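PDB 5JOQ: Lmo2184 protein from Listeria monocytogenes serovar 1/2a, which probably binds heme as the substrate-binding lipoprotein of an iron-uptake ABC transporter. Local coordinates for residues 45-50 and 131-136; 173-178 and 229-234; 261-266 and 284-289. All coordinates share one frame; numbering follows the deposited sequence.

Contact 1 (45-50 and 131-136); sequences TEIMDK and KNLGAK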
ATOM      1  N   THR A  45       1.483 -23.196  -2.805  1.00 16.72           N
ATOM      2  CA  THR A  45       2.436 -23.789  -1.871  1.00 17.90           C
ATOM      3  C   THR A  45       1.713 -24.515  -0.746  1.00 18.04           C
ATOM      4  O   THR A  45       2.144 -25.592  -0.312  1.00 20.35           O
ATOM      5  CB  THR A  45       3.358 -22.700  -1.282  1.00 22.26           C
ATOM      6  OG1 THR A  45       4.087 -22.040  -2.330  1.00 20.33           O
ATOM      7  CG2 THR A  45       4.376 -23.341  -0.362  1.00 22.27           C
ATOM      8  N   GLU A  46       0.621 -23.930  -0.249  1.00 16.00           N
ATOM      9  CA  GLU A  46      -0.188 -24.580   0.785  1.00 19.38           C
ATOM     10  C   GLU A  46      -0.826 -25.874   0.275  1.00 20.38           C
ATOM     11  O   GLU A  46      -0.921 -26.873   1.012  1.00 19.12           O
ATOM     12  CB  GLU A  46      -1.264 -23.608   1.274  1.00 15.38           C
ATOM     13  CG  GLU A  46      -0.643 -22.365   1.978  1.00 17.05           C
ATOM     14  CD  GLU A  46      -1.687 -21.286   2.297  1.00 24.58           C
ATOM     15  OE1 GLU A  46      -2.778 -21.261   1.664  1.00 26.01           O
ATOM     16  OE2 GLU A  46      -1.399 -20.465   3.192  1.00 24.93           O
ATOM     17  N   ILE A  47      -1.277 -25.878  -0.978  1.00 13.83           N
ATOM     18  CA  ILE A  47      -1.824 -27.111  -1.548  1.00 13.54           C
ATOM     19  C   ILE A  47      -0.735 -28.173  -1.647  1.00 18.80           C
ATOM     20  O   ILE A  47      -0.964 -29.343  -1.328  1.00 16.65           O
ATOM     21  CB  ILE A  47      -2.491 -26.821  -2.906  1.00 12.35           C
ATOM     22  CG1 ILE A  47      -3.852 -26.130  -2.662  1.00 13.73           C
ATOM     23  CG2 ILE A  47      -2.684 -28.139  -3.703  1.00 12.39           C
ATOM     24  CD1 ILE A  47      -4.426 -25.442  -3.911  1.00 12.11           C
ATOM     25  N   MET A  48       0.466 -27.787  -2.092  1.00 14.76           N
ATOM     26  CA  MET A  48       1.559 -28.757  -2.195  1.00 17.05           C
ATOM     27  C   MET A  48       1.882 -29.383  -0.835  1.00 17.94           C
ATOM     28  O   MET A  48       2.193 -30.582  -0.737  1.00 18.53           O
ATOM     29  CB  MET A  48       2.795 -28.056  -2.773  1.00 19.83           C
ATOM     30  CG  MET A  48       2.640 -27.540  -4.191  1.00 18.16           C
ATOM     31  SD  MET A  48       2.669 -28.927  -5.341  1.00 28.96           S
ATOM     32  CE  MET A  48       1.024 -28.893  -5.793  1.00 16.31           C
ATOM     33  N   ASP A  49       1.795 -28.587   0.231  1.00 17.58           N
ATOM     34  CA  ASP A  49       2.012 -29.130   1.568  1.00 20.00           C
ATOM     35  C   ASP A  49       0.959 -30.179   1.923  1.00 19.69           C
ATOM     36  O   ASP A  49       1.283 -31.225   2.495  1.00 20.73           O
ATOM     37  CB  ASP A  49       2.014 -27.988   2.590  1.00 21.85           C
ATOM     38  CG  ASP A  49       2.148 -28.489   4.031  1.00 28.56           C
ATOM     39  OD1 ASP A  49       3.138 -29.197   4.330  1.00 28.25           O
ATOM     40  OD2 ASP A  49       1.265 -28.168   4.857  1.00 30.47           O
ATOM     41  N   LYS A  50      -0.318 -29.894   1.645  1.00 18.03           N
ATOM     42  CA  LYS A  50      -1.374 -30.860   1.948  1.00 21.63           C
ATOM     43  C   LYS A  50      -1.235 -32.106   1.094  1.00 22.33           C
ATOM     44  O   LYS A  50      -1.673 -33.182   1.515  1.00 22.90           O
ATOM     45  CB  LYS A  50      -2.763 -30.247   1.725  1.00 18.01           C
ATOM     46  CG  LYS A  50      -3.084 -29.066   2.680  1.00 19.98           C
ATOM     47  CD  LYS A  50      -3.240 -29.503   4.118  1.00 26.52           C
ATOM     48  CE  LYS A  50      -3.620 -28.258   4.984  1.00 30.95           C
ATOM     49  NZ  LYS A  50      -3.296 -28.443   6.419  1.00 34.38           N
ATOM     50  N   LYS A 131      -7.563 -32.282  -7.619  1.00 13.11           N
ATOM     51  CA  LYS A 131      -7.659 -33.643  -8.149  1.00 13.02           C
ATOM     52  C   LYS A 131      -6.591 -33.891  -9.219  1.00 13.81           C
ATOM     53  O   LYS A 131      -5.937 -34.945  -9.238  1.00 15.66           O
ATOM     54  CB  LYS A 131      -9.068 -33.861  -8.718  1.00 10.73           C
ATOM     55  CG  LYS A 131      -9.280 -35.192  -9.467  1.00 12.30           C
ATOM     56  CD  LYS A 131     -10.742 -35.304 -10.032  1.00 12.48           C
ATOM     57  CE  LYS A 131     -11.018 -36.668 -10.812  1.00 15.85           C
ATOM     58  NZ  LYS A 131     -12.507 -36.881 -11.231  1.00 15.86           N
ATOM     59  N   ASN A 132      -6.441 -32.955 -10.156  1.00 14.03           N
ATOM     60  CA  ASN A 132      -5.511 -33.172 -11.274  1.00 14.74           C
ATOM     61  C   ASN A 132      -4.047 -33.168 -10.815  1.00 13.40           C
ATOM     62  O   ASN A 132      -3.218 -33.921 -11.345  1.00 14.11           O
ATOM     63  CB  ASN A 132      -5.779 -32.123 -12.365  1.00 19.85           C
ATOM     64  CG  ASN A 132      -7.163 -32.331 -13.056  1.00 30.66           C
ATOM     65  OD1 ASN A 132      -7.772 -33.379 -12.919  1.00 35.24           O
ATOM     66  ND2 ASN A 132      -7.630 -31.339 -13.783  1.00 38.56           N
ATOM     67  N   LEU A 133      -3.710 -32.332  -9.830  1.00 13.27           N
ATOM     68  CA  LEU A 133      -2.375 -32.374  -9.229  1.00 14.72           C
ATOM     69  C   LEU A 133      -2.099 -33.716  -8.561  1.00 16.59           C
ATOM     70  O   LEU A 133      -0.982 -34.256  -8.662  1.00 18.55           O
ATOM     71  CB  LEU A 133      -2.235 -31.249  -8.188  1.00 12.28           C
ATOM     72  CG  LEU A 133      -2.132 -29.812  -8.743  1.00 15.41           C
ATOM     73  CD1 LEU A 133      -2.330 -28.842  -7.598  1.00 15.35           C
ATOM     74  CD2 LEU A 133      -0.734 -29.618  -9.464  1.00 13.84           C
ATOM     75  N   GLY A 134      -3.096 -34.258  -7.852  1.00 15.15           N
ATOM     76  CA  GLY A 134      -2.966 -35.613  -7.304  1.00 13.16           C
ATOM     77  C   GLY A 134      -2.612 -36.630  -8.368  1.00 14.03           C
ATOM     78  O   GLY A 134      -1.709 -37.464  -8.188  1.00 14.98           O
ATOM     79  N   ALA A 135      -3.344 -36.606  -9.487  1.00 13.97           N
ATOM     80  CA  ALA A 135      -3.051 -37.535 -10.577  1.00 16.50           C
ATOM     81  C   ALA A 135      -1.678 -37.268 -11.183  1.00 19.34           C
ATOM     82  O   ALA A 135      -0.944 -38.201 -11.514  1.00 17.25           O
ATOM     83  CB  ALA A 135      -4.117 -37.421 -11.666  1.00 18.97           C
ATOM     84  N   LYS A 136      -1.332 -35.994 -11.369  1.00 18.78           N
ATOM     85  CA  LYS A 136      -0.080 -35.680 -12.059  1.00 21.95           C
ATOM     86  C   LYS A 136       1.127 -36.096 -11.227  1.00 18.40           C
ATOM     87  O   LYS A 136       2.125 -36.574 -11.772  1.00 18.62           O
ATOM     88  CB  LYS A 136      -0.037 -34.189 -12.390  1.00 24.44           C
ATOM     89  CG  LYS A 136       1.101 -33.809 -13.322  1.00 41.07           C
ATOM     90  CD  LYS A 136       0.893 -32.392 -13.875  1.00 50.92           C
ATOM     91  CE  LYS A 136       2.031 -31.980 -14.825  1.00 56.82           C
ATOM     92  NZ  LYS A 136       2.367 -32.996 -15.893  1.00 59.05           N
TER
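Ile47, Met48 and Leu133 meet without a single flat group among them: no ring, amide or carboxylate takes part across this contact, so there are no faces or edges to assign and the junction consists wholly of branch tips and a thioether chain. Its focus is one methyl, Leu133 CD1, which is approached by two residues in succession along helix 42-50. Ile47 contributes its shorter branch, with CG2 4.0 Å from Leu133 CD1. With CG1 beside the backbone N (chi1 -75°), CG2 is the branch anti to that nitrogen, and it is the one that touches Leu133. Met48 starts out less directly aimed, but its chain folds back at chi2 (-74°) and again at chi3. That double bend carries the terminal methyl across, placing Met48 CE 3.8 Å from Leu133 CD1. The same methyl also lies 4.1 Å from Leu133 CD2, so Met48 CE touches both branches of the leucine. Both side chains cross that of Leu133 at about a right angle, giving point contacts instead of a long shared flank. Met48 CA and Leu133 CA, the nearest alpha carbons, are 8.8 Å apart, a spacing filled by side chains. All three residues are buried, and about 97 Å² of surface is lost in total. This is helix-helix packing in the N-terminal alpha/beta lobe, over a parallel sheet whose middle strand, 93-97, supplies Leu95 to touch both Met48 and Leu133. Tyr69 from a loop also packs on Met48, and helix 140-161 is the further neighbour, reached by Lys50 at Leu146 and by Lys131 at Asn147.

Contact 2 (173-178 and 229-234); sequences MGVPGS and HGMPAE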
ATOM      1  N   MET A 173     -14.421  -4.373  -6.357  1.00 11.43           N
ATOM      2  CA  MET A 173     -12.999  -4.616  -6.170  1.00  8.54           C
ATOM      3  C   MET A 173     -12.253  -3.372  -6.642  1.00 14.72           C
ATOM      4  O   MET A 173     -12.451  -2.945  -7.776  1.00 13.56           O
ATOM      5  CB  MET A 173     -12.532  -5.847  -6.996  1.00  9.15           C
ATOM      6  CG  MET A 173     -11.085  -6.117  -6.868  1.00 12.81           C
ATOM      7  SD  MET A 173     -10.501  -7.477  -7.907  1.00 14.24           S
ATOM      8  CE  MET A 173     -10.589  -6.844  -9.592  1.00 10.82           C
ATOM      9  N   GLY A 174     -11.374  -2.821  -5.814  1.00 11.60           N
ATOM     10  CA  GLY A 174     -10.541  -1.730  -6.305  1.00 12.76           C
ATOM     11  C   GLY A 174     -10.409  -0.590  -5.312  1.00 14.25           C
ATOM     12  O   GLY A 174     -10.492  -0.821  -4.099  1.00 13.29           O
ATOM     13  N   VAL A 175     -10.246   0.636  -5.817  1.00 12.61           N
ATOM     14  CA  VAL A 175     -10.024   1.830  -5.006  1.00 18.19           C
ATOM     15  C   VAL A 175     -10.953   2.933  -5.508  1.00 20.93           C
ATOM     16  O   VAL A 175     -11.502   2.857  -6.623  1.00 15.78           O
ATOM     17  CB  VAL A 175      -8.541   2.285  -5.048  1.00 22.93           C
ATOM     18  CG1 VAL A 175      -7.617   1.131  -4.645  1.00 21.40           C
ATOM     19  CG2 VAL A 175      -8.169   2.775  -6.422  1.00 21.79           C
ATOM     20  N   PRO A 176     -11.142   3.987  -4.706  1.00 21.28           N
ATOM     21  CA  PRO A 176     -12.097   5.039  -5.072  1.00 22.94           C
ATOM     22  C   PRO A 176     -11.876   5.521  -6.493  1.00 19.17           C
ATOM     23  O   PRO A 176     -10.741   5.676  -6.941  1.00 23.34           O
ATOM     24  CB  PRO A 176     -11.807   6.151  -4.047  1.00 26.21           C
ATOM     25  CG  PRO A 176     -11.305   5.416  -2.854  1.00 26.62           C
ATOM     26  CD  PRO A 176     -10.498   4.257  -3.409  1.00 25.30           C
ATOM     27  N   GLY A 177     -12.979   5.716  -7.222  1.00 22.60           N
ATOM     28  CA  GLY A 177     -12.916   6.158  -8.608  1.00 25.97           C
ATOM     29  C   GLY A 177     -12.720   5.063  -9.632  1.00 25.05           C
ATOM     30  O   GLY A 177     -12.998   5.286 -10.817  1.00 24.67           O
ATOM     31  N   SER A 178     -12.279   3.864  -9.230  0.53 22.28           N
ATOM     32  CA  SER A 178     -12.011   2.827 -10.226  0.53 20.38           C
ATOM     33  C   SER A 178     -12.542   1.451  -9.811  0.53 16.95           C
ATOM     34  O   SER A 178     -12.035   0.429 -10.288  0.53 15.90           O
ATOM     35  CB  SER A 178     -10.508   2.738 -10.524  0.53 20.37           C
ATOM     36  OG  SER A 178      -9.751   2.666  -9.320  0.53 20.54           O
ATOM     37  N   HIS A 229      -7.535  -5.871  -2.596  1.00 10.98           N
ATOM     38  CA  HIS A 229      -6.574  -6.937  -2.353  1.00 12.16           C
ATOM     39  C   HIS A 229      -5.159  -6.370  -2.186  1.00 15.00           C
ATOM     40  O   HIS A 229      -4.698  -5.598  -3.024  1.00 12.60           O
ATOM     41  CB  HIS A 229      -6.622  -7.917  -3.524  1.00 13.12           C
ATOM     42  CG  HIS A 229      -7.993  -8.509  -3.741  1.00 14.24           C
ATOM     43  ND1 HIS A 229      -8.620  -9.287  -2.797  1.00 13.45           N
ATOM     44  CD2 HIS A 229      -8.851  -8.433  -4.792  1.00 14.21           C
ATOM     45  CE1 HIS A 229      -9.801  -9.683  -3.258  1.00 12.56           C
ATOM     46  NE2 HIS A 229      -9.961  -9.184  -4.473  1.00 11.69           N
ATOM     47  N   GLY A 230      -4.470  -6.773  -1.112  1.00 14.24           N
ATOM     48  CA  GLY A 230      -3.119  -6.319  -0.828  1.00 14.71           C
ATOM     49  C   GLY A 230      -3.011  -4.973  -0.136  1.00 16.13           C
ATOM     50  O   GLY A 230      -1.906  -4.578   0.232  1.00 14.73           O
ATOM     51  N   MET A 231      -4.085  -4.271   0.040  1.00 13.86           N
ATOM     52  CA  MET A 231      -3.968  -2.899   0.528  1.00 15.22           C
ATOM     53  C   MET A 231      -4.017  -2.869   2.058  1.00 14.53           C
ATOM     54  O   MET A 231      -4.830  -3.586   2.658  1.00 15.17           O
ATOM     55  CB  MET A 231      -5.120  -2.065  -0.047  1.00 18.77           C
ATOM     56  CG  MET A 231      -5.008  -0.592   0.136  1.00 21.65           C
ATOM     57  SD  MET A 231      -3.705   0.130  -0.926  1.00 23.48           S
ATOM     58  CE  MET A 231      -4.578   0.225  -2.474  1.00 21.72           C
ATOM     59  N   PRO A 232      -3.179  -2.064   2.733  1.00 18.64           N
ATOM     60  CA  PRO A 232      -3.233  -2.016   4.199  1.00 22.01           C
ATOM     61  C   PRO A 232      -4.609  -1.578   4.679  1.00 19.41           C
ATOM     62  O   PRO A 232      -5.262  -0.730   4.061  1.00 14.99           O
ATOM     63  CB  PRO A 232      -2.163  -0.973   4.580  1.00 18.74           C
ATOM     64  CG  PRO A 232      -1.219  -0.925   3.387  1.00 19.14           C
ATOM     65  CD  PRO A 232      -2.150  -1.150   2.182  1.00 16.85           C
ATOM     66  N   ALA A 233      -5.021  -2.171   5.799  1.00 18.82           N
ATOM     67  CA  ALA A 233      -6.351  -1.931   6.348  1.00 19.34           C
ATOM     68  C   ALA A 233      -6.543  -0.459   6.685  1.00 18.76           C
ATOM     69  O   ALA A 233      -7.667   0.063   6.636  1.00 18.14           O
ATOM     70  CB  ALA A 233      -6.538  -2.786   7.601  1.00 22.00           C
ATOM     71  N   GLU A 234      -5.473   0.199   7.132  1.00 17.90           N
ATOM     72  CA  GLU A 234      -5.570   1.610   7.465  1.00 20.78           C
ATOM     73  C   GLU A 234      -5.939   2.425   6.228  1.00 20.27           C
ATOM     74  O   GLU A 234      -6.737   3.363   6.305  1.00 18.68           O
ATOM     75  CB  GLU A 234      -4.246   2.035   8.114  1.00 21.80           C
ATOM     76  CG  GLU A 234      -4.213   3.355   8.641  1.00 22.36           C
ATOM     77  CD  GLU A 234      -2.920   3.670   9.405  1.00 25.80           C
ATOM     78  OE1 GLU A 234      -1.916   2.900   9.375  1.00 26.44           O
ATOM     79  OE2 GLU A 234      -2.899   4.743  10.017  1.00 27.80           O
TER
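Val175 and Met231 are the residues whose alpha carbons come nearest, 9.5 Å between Val175 CA and Met231 CA, where a type II turn from Val175 to Ser178 lies beside the loop whose Pro232 is the N-cap of helix 233-245. The turn is closed by the bond from Ser178 N to Val175 O, 2.9 Å long. With no hydrogen bond crossing the gap, two side-chain pairs make the contact, each meeting at about a right angle. In the first, Met173 sends CG out anti to its own nitrogen (chi1 179°) and presents its sulfur to the edge of the His229 imidazole. Met173 SD is 3.7 Å from His229 CD2 and 3.9 Å from His229 NE2. From the His229 ring centroid, 4.6 Å away, Met173 SD lies 87° off the normal, essentially in the ring plane. In the second, Met231, bent at chi2 and chi3, brings CE to 3.8 Å from Val175 CG1. The contact joins the loops after parallel strands 168-173 and 223-227 of the second lobe, with Gly174 bonded to Ala227 through the backbone. Copies of the protein also meet here: Met238 of a second subunit packs on Met173. An edge-on sulfur faces the polarised rim of the imidazole, so a weak electrostatic term probably adds to dispersion, whereas the Val175-Met231 pair is purely apolar.

Contact 3 (261-266 and 284-289); sequences YDLDEN and EKMLYD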
ATOM      1  N   TYR A 261     -19.527  -3.617   3.728  1.00 12.74           N
ATOM      2  CA  TYR A 261     -18.465  -4.320   4.437  1.00 11.26           C
ATOM      3  C   TYR A 261     -17.194  -4.288   3.613  1.00 13.67           C
ATOM      4  O   TYR A 261     -17.229  -4.511   2.401  1.00 15.55           O
ATOM      5  CB  TYR A 261     -18.855  -5.797   4.692  1.00 13.22           C
ATOM      6  CG  TYR A 261     -20.105  -5.914   5.502  1.00 18.60           C
ATOM      7  CD1 TYR A 261     -21.346  -5.963   4.891  1.00 17.62           C
ATOM      8  CD2 TYR A 261     -20.049  -5.971   6.896  1.00 25.43           C
ATOM      9  CE1 TYR A 261     -22.534  -6.060   5.643  1.00 20.72           C
ATOM     10  CE2 TYR A 261     -21.245  -6.078   7.674  1.00 25.69           C
ATOM     11  CZ  TYR A 261     -22.477  -6.097   7.030  1.00 27.05           C
ATOM     12  OH  TYR A 261     -23.657  -6.187   7.754  1.00 30.01           O
ATOM     13  N   ASP A 262     -16.069  -4.116   4.284  1.00 15.02           N
ATOM     14  CA  ASP A 262     -14.765  -4.321   3.663  1.00 13.11           C
ATOM     15  C   ASP A 262     -14.316  -5.744   3.939  1.00 13.33           C
ATOM     16  O   ASP A 262     -14.259  -6.169   5.102  1.00 15.49           O
ATOM     17  CB  ASP A 262     -13.756  -3.323   4.222  1.00 12.81           C
ATOM     18  CG  ASP A 262     -14.059  -1.936   3.756  1.00 16.77           C
ATOM     19  OD1 ASP A 262     -14.071  -1.769   2.518  1.00 14.63           O
ATOM     20  OD2 ASP A 262     -14.336  -1.058   4.600  1.00 15.10           O
ATOM     21  N   LEU A 263     -14.018  -6.481   2.889  1.00 16.64           N
ATOM     22  CA  LEU A 263     -13.633  -7.874   3.053  1.00 17.53           C
ATOM     23  C   LEU A 263     -12.190  -7.930   3.524  1.00 21.47           C
ATOM     24  O   LEU A 263     -11.306  -7.330   2.901  1.00 22.49           O
ATOM     25  CB  LEU A 263     -13.792  -8.631   1.736  1.00 15.29           C
ATOM     26  CG  LEU A 263     -15.226  -8.733   1.207  1.00 15.98           C
ATOM     27  CD1 LEU A 263     -15.195  -9.465  -0.143  1.00 13.05           C
ATOM     28  CD2 LEU A 263     -16.150  -9.509   2.190  1.00 17.37           C
ATOM     29  N   ASP A 264     -11.944  -8.646   4.616  1.00 21.14           N
ATOM     30  CA  ASP A 264     -10.579  -8.714   5.142  1.00 26.86           C
ATOM     31  C   ASP A 264      -9.637  -9.194   4.040  1.00 23.55           C
ATOM     32  O   ASP A 264      -9.728 -10.332   3.602  1.00 18.16           O
ATOM     33  CB  ASP A 264     -10.493  -9.663   6.329  1.00 31.18           C
ATOM     34  CG  ASP A 264      -9.093  -9.729   6.920  1.00 40.63           C
ATOM     35  OD1 ASP A 264      -8.145  -9.099   6.370  1.00 39.34           O
ATOM     36  OD2 ASP A 264      -8.942 -10.431   7.940  1.00 44.18           O
ATOM     37  N   GLU A 265      -8.763  -8.324   3.587  1.00 28.54           N
ATOM     38  CA  GLU A 265      -7.884  -8.610   2.471  1.00 28.93           C
ATOM     39  C   GLU A 265      -7.031  -9.835   2.750  1.00 26.53           C
ATOM     40  O   GLU A 265      -6.658 -10.577   1.862  1.00 23.96           O
ATOM     41  CB  GLU A 265      -7.050  -7.363   2.162  1.00 37.96           C
ATOM     42  CG  GLU A 265      -5.936  -7.562   1.182  1.00 38.10           C
ATOM     43  CD  GLU A 265      -4.682  -8.028   1.850  1.00 39.14           C
ATOM     44  OE1 GLU A 265      -4.478  -7.698   3.026  1.00 41.44           O
ATOM     45  OE2 GLU A 265      -3.912  -8.722   1.188  1.00 44.94           O
ATOM     46  N   ASN A 266      -6.636 -10.010   3.997  0.53 28.46           N
ATOM     47  CA  ASN A 266      -5.785 -11.122   4.389  0.53 32.00           C
ATOM     48  C   ASN A 266      -6.473 -12.467   4.194  0.53 30.94           C
ATOM     49  O   ASN A 266      -5.803 -13.485   3.998  0.53 32.78           O
ATOM     50  CB  ASN A 266      -5.361 -10.942   5.848  0.53 37.41           C
ATOM     51  CG  ASN A 266      -3.901 -10.620   5.984  0.53 42.01           C
ATOM     52  OD1 ASN A 266      -3.067 -11.519   6.069  0.53 44.93           O
ATOM     53  ND2 ASN A 266      -3.575  -9.335   5.993  0.53 42.07           N
ATOM     54  N   GLU A 284     -20.886 -15.911   5.321  1.00 16.25           N
ATOM     55  CA  GLU A 284     -22.205 -16.218   5.859  1.00 19.48           C
ATOM     56  C   GLU A 284     -22.560 -15.269   6.999  1.00 20.81           C
ATOM     57  O   GLU A 284     -23.711 -14.837   7.115  1.00 21.16           O
ATOM     58  CB  GLU A 284     -22.254 -17.686   6.307  1.00 22.03           C
ATOM     59  CG  GLU A 284     -23.612 -18.114   6.764  1.00 27.31           C
ATOM     60  CD  GLU A 284     -23.631 -19.505   7.407  1.00 34.60           C
ATOM     61  OE1 GLU A 284     -22.631 -20.271   7.297  1.00 31.04           O
ATOM     62  OE2 GLU A 284     -24.669 -19.808   8.038  1.00 40.79           O
ATOM     63  N   LYS A 285     -21.574 -14.894   7.830  1.00 23.05           N
ATOM     64  CA  LYS A 285     -21.838 -13.956   8.924  1.00 23.55           C
ATOM     65  C   LYS A 285     -22.246 -12.588   8.400  1.00 20.66           C
ATOM     66  O   LYS A 285     -23.194 -11.975   8.914  1.00 22.79           O
ATOM     67  CB  LYS A 285     -20.606 -13.814   9.815  1.00 28.33           C
ATOM     68  CG  LYS A 285     -20.321 -15.028  10.684  1.00 39.28           C
ATOM     69  CD  LYS A 285     -19.106 -14.810  11.576  1.00 47.84           C
ATOM     70  CE  LYS A 285     -18.619 -16.141  12.140  1.00 55.21           C
ATOM     71  NZ  LYS A 285     -17.185 -16.079  12.542  1.00 60.16           N
ATOM     72  N   MET A 286     -21.549 -12.103   7.374  1.00 18.50           N
ATOM     73  CA  MET A 286     -21.855 -10.786   6.817  1.00 24.19           C
ATOM     74  C   MET A 286     -23.210 -10.755   6.128  1.00 21.10           C
ATOM     75  O   MET A 286     -23.921  -9.751   6.204  1.00 22.01           O
ATOM     76  CB  MET A 286     -20.767 -10.393   5.821  1.00 21.38           C
ATOM     77  CG  MET A 286     -19.511  -9.861   6.491  1.00 23.44           C
ATOM     78  SD  MET A 286     -18.237  -9.443   5.284  1.00 24.03           S
ATOM     79  CE  MET A 286     -17.761 -11.034   4.690  1.00 20.96           C
ATOM     80  N   LEU A 287     -23.562 -11.824   5.402  1.00 19.84           N
ATOM     81  CA  LEU A 287     -24.793 -11.801   4.617  1.00 17.65           C
ATOM     82  C   LEU A 287     -26.032 -11.914   5.488  1.00 20.28           C
ATOM     83  O   LEU A 287     -27.091 -11.411   5.111  1.00 24.80           O
ATOM     84  CB  LEU A 287     -24.788 -12.934   3.583  1.00 16.05           C
ATOM     85  CG  LEU A 287     -23.725 -12.818   2.487  1.00 19.26           C
ATOM     86  CD1 LEU A 287     -24.008 -13.879   1.372  1.00 19.01           C
ATOM     87  CD2 LEU A 287     -23.691 -11.393   1.956  1.00 18.54           C
ATOM     88  N   TYR A 288     -25.941 -12.591   6.635  1.00 22.32           N
ATOM     89  CA  TYR A 288     -27.128 -12.855   7.455  1.00 27.46           C
ATOM     90  C   TYR A 288     -27.065 -12.318   8.878  1.00 36.25           C
ATOM     91  O   TYR A 288     -28.126 -12.115   9.475  1.00 38.51           O
ATOM     92  CB  TYR A 288     -27.421 -14.364   7.522  1.00 26.44           C
ATOM     93  CG  TYR A 288     -27.520 -14.953   6.136  1.00 23.74           C
ATOM     94  CD1 TYR A 288     -28.690 -14.827   5.389  1.00 23.53           C
ATOM     95  CD2 TYR A 288     -26.430 -15.597   5.562  1.00 21.85           C
ATOM     96  CE1 TYR A 288     -28.779 -15.324   4.093  1.00 22.03           C
ATOM     97  CE2 TYR A 288     -26.491 -16.085   4.259  1.00 21.25           C
ATOM     98  CZ  TYR A 288     -27.674 -15.956   3.533  1.00 22.42           C
ATOM     99  OH  TYR A 288     -27.733 -16.426   2.228  1.00 20.79           O
ATOM    100  N   ASP A 289     -25.876 -12.131   9.451  1.00 50.08           N
ATOM    101  CA  ASP A 289     -25.774 -11.678  10.840  1.00 73.07           C
ATOM    102  C   ASP A 289     -26.072 -10.192  10.981  1.00 85.55           C
ATOM    103  O   ASP A 289     -26.638  -9.774  12.001  1.00 89.37           O
ATOM    104  CB  ASP A 289     -24.382 -11.969  11.418  1.00 77.39           C
ATOM    105  CG  ASP A 289     -24.182 -13.436  11.792  1.00 80.81           C
ATOM    106  OD1 ASP A 289     -24.973 -14.291  11.322  1.00 80.27           O
ATOM    107  OD2 ASP A 289     -23.223 -13.733  12.546  1.00 82.85           O
TER
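Leu263 CD2 and Met286 CE are 3.3 Å apart, closer than two methyl carbons usually come. The methionine sulfur is near the same branch, with Met286 SD 3.7 Å from Leu263 CD2, so the thioether end presses on one methyl of the leucine. Further back along its chain, Met286 lies on the Tyr261 ring. Met286 CG stands over one face, 4.2 Å from the ring centroid and 22° off the normal, a CH-pi contact displaced toward the rim near Tyr261 CD2. The sulfur is placed more obliquely: Met286 SD is 4.7 Å from that centroid, a Met-aromatic contact, and 3.7 Å from Tyr261 CB. Extended as far as the sulfur and bent only at chi3 (-70°), the methionine runs over the aromatic ring and then turns its methyl to the leucine. The two side chains run antiparallel, the methionine heading for the root of the tyrosine and the ring reaching back toward the helix. No hydrogen bond links the segments, although they bury about 184 Å² between them. Asp262, pointing away from the helix, forms a salt bridge with Arg226, and Lys285 makes one with Glu84 of a third subunit. Further along, Asp264 OD1 accepts from Asn266 N at 3.0 Å, an Asx turn, the N-H meeting the oxygen from above the carboxylate plane. Strand 260-262 runs parallel to strand 223-227, to which Tyr261 is bonded through its backbone. The C-terminal helix 276-288 packs through Met286 on Tyr261 of strand 260-262 and on Leu263 just beyond Asp262, the helix-on-sheet layering of an alpha/beta lobe.

In the fold
From the N terminus the chain first closes contact 1, joining helix 42-50 to helix 123-136 over the parallel three-stranded sheet. Helix 140-161 then leads to the other lobe, the arrangement expected of this binding-protein family. There contact 2 brings the turn after strand 168-173 to the loop after strand 223-227, and contact 3 returns helix 276-288 to strand 260-262 and the residues that follow it. The three loops follow in series, none enclosing or crossing another. Contact 1 lies across the chain's centre from the others, its centre 31 Å from that of contact 2 and 29 Å from that of contact 3. Contacts 2 and 3 touch where Glu265 meets His229.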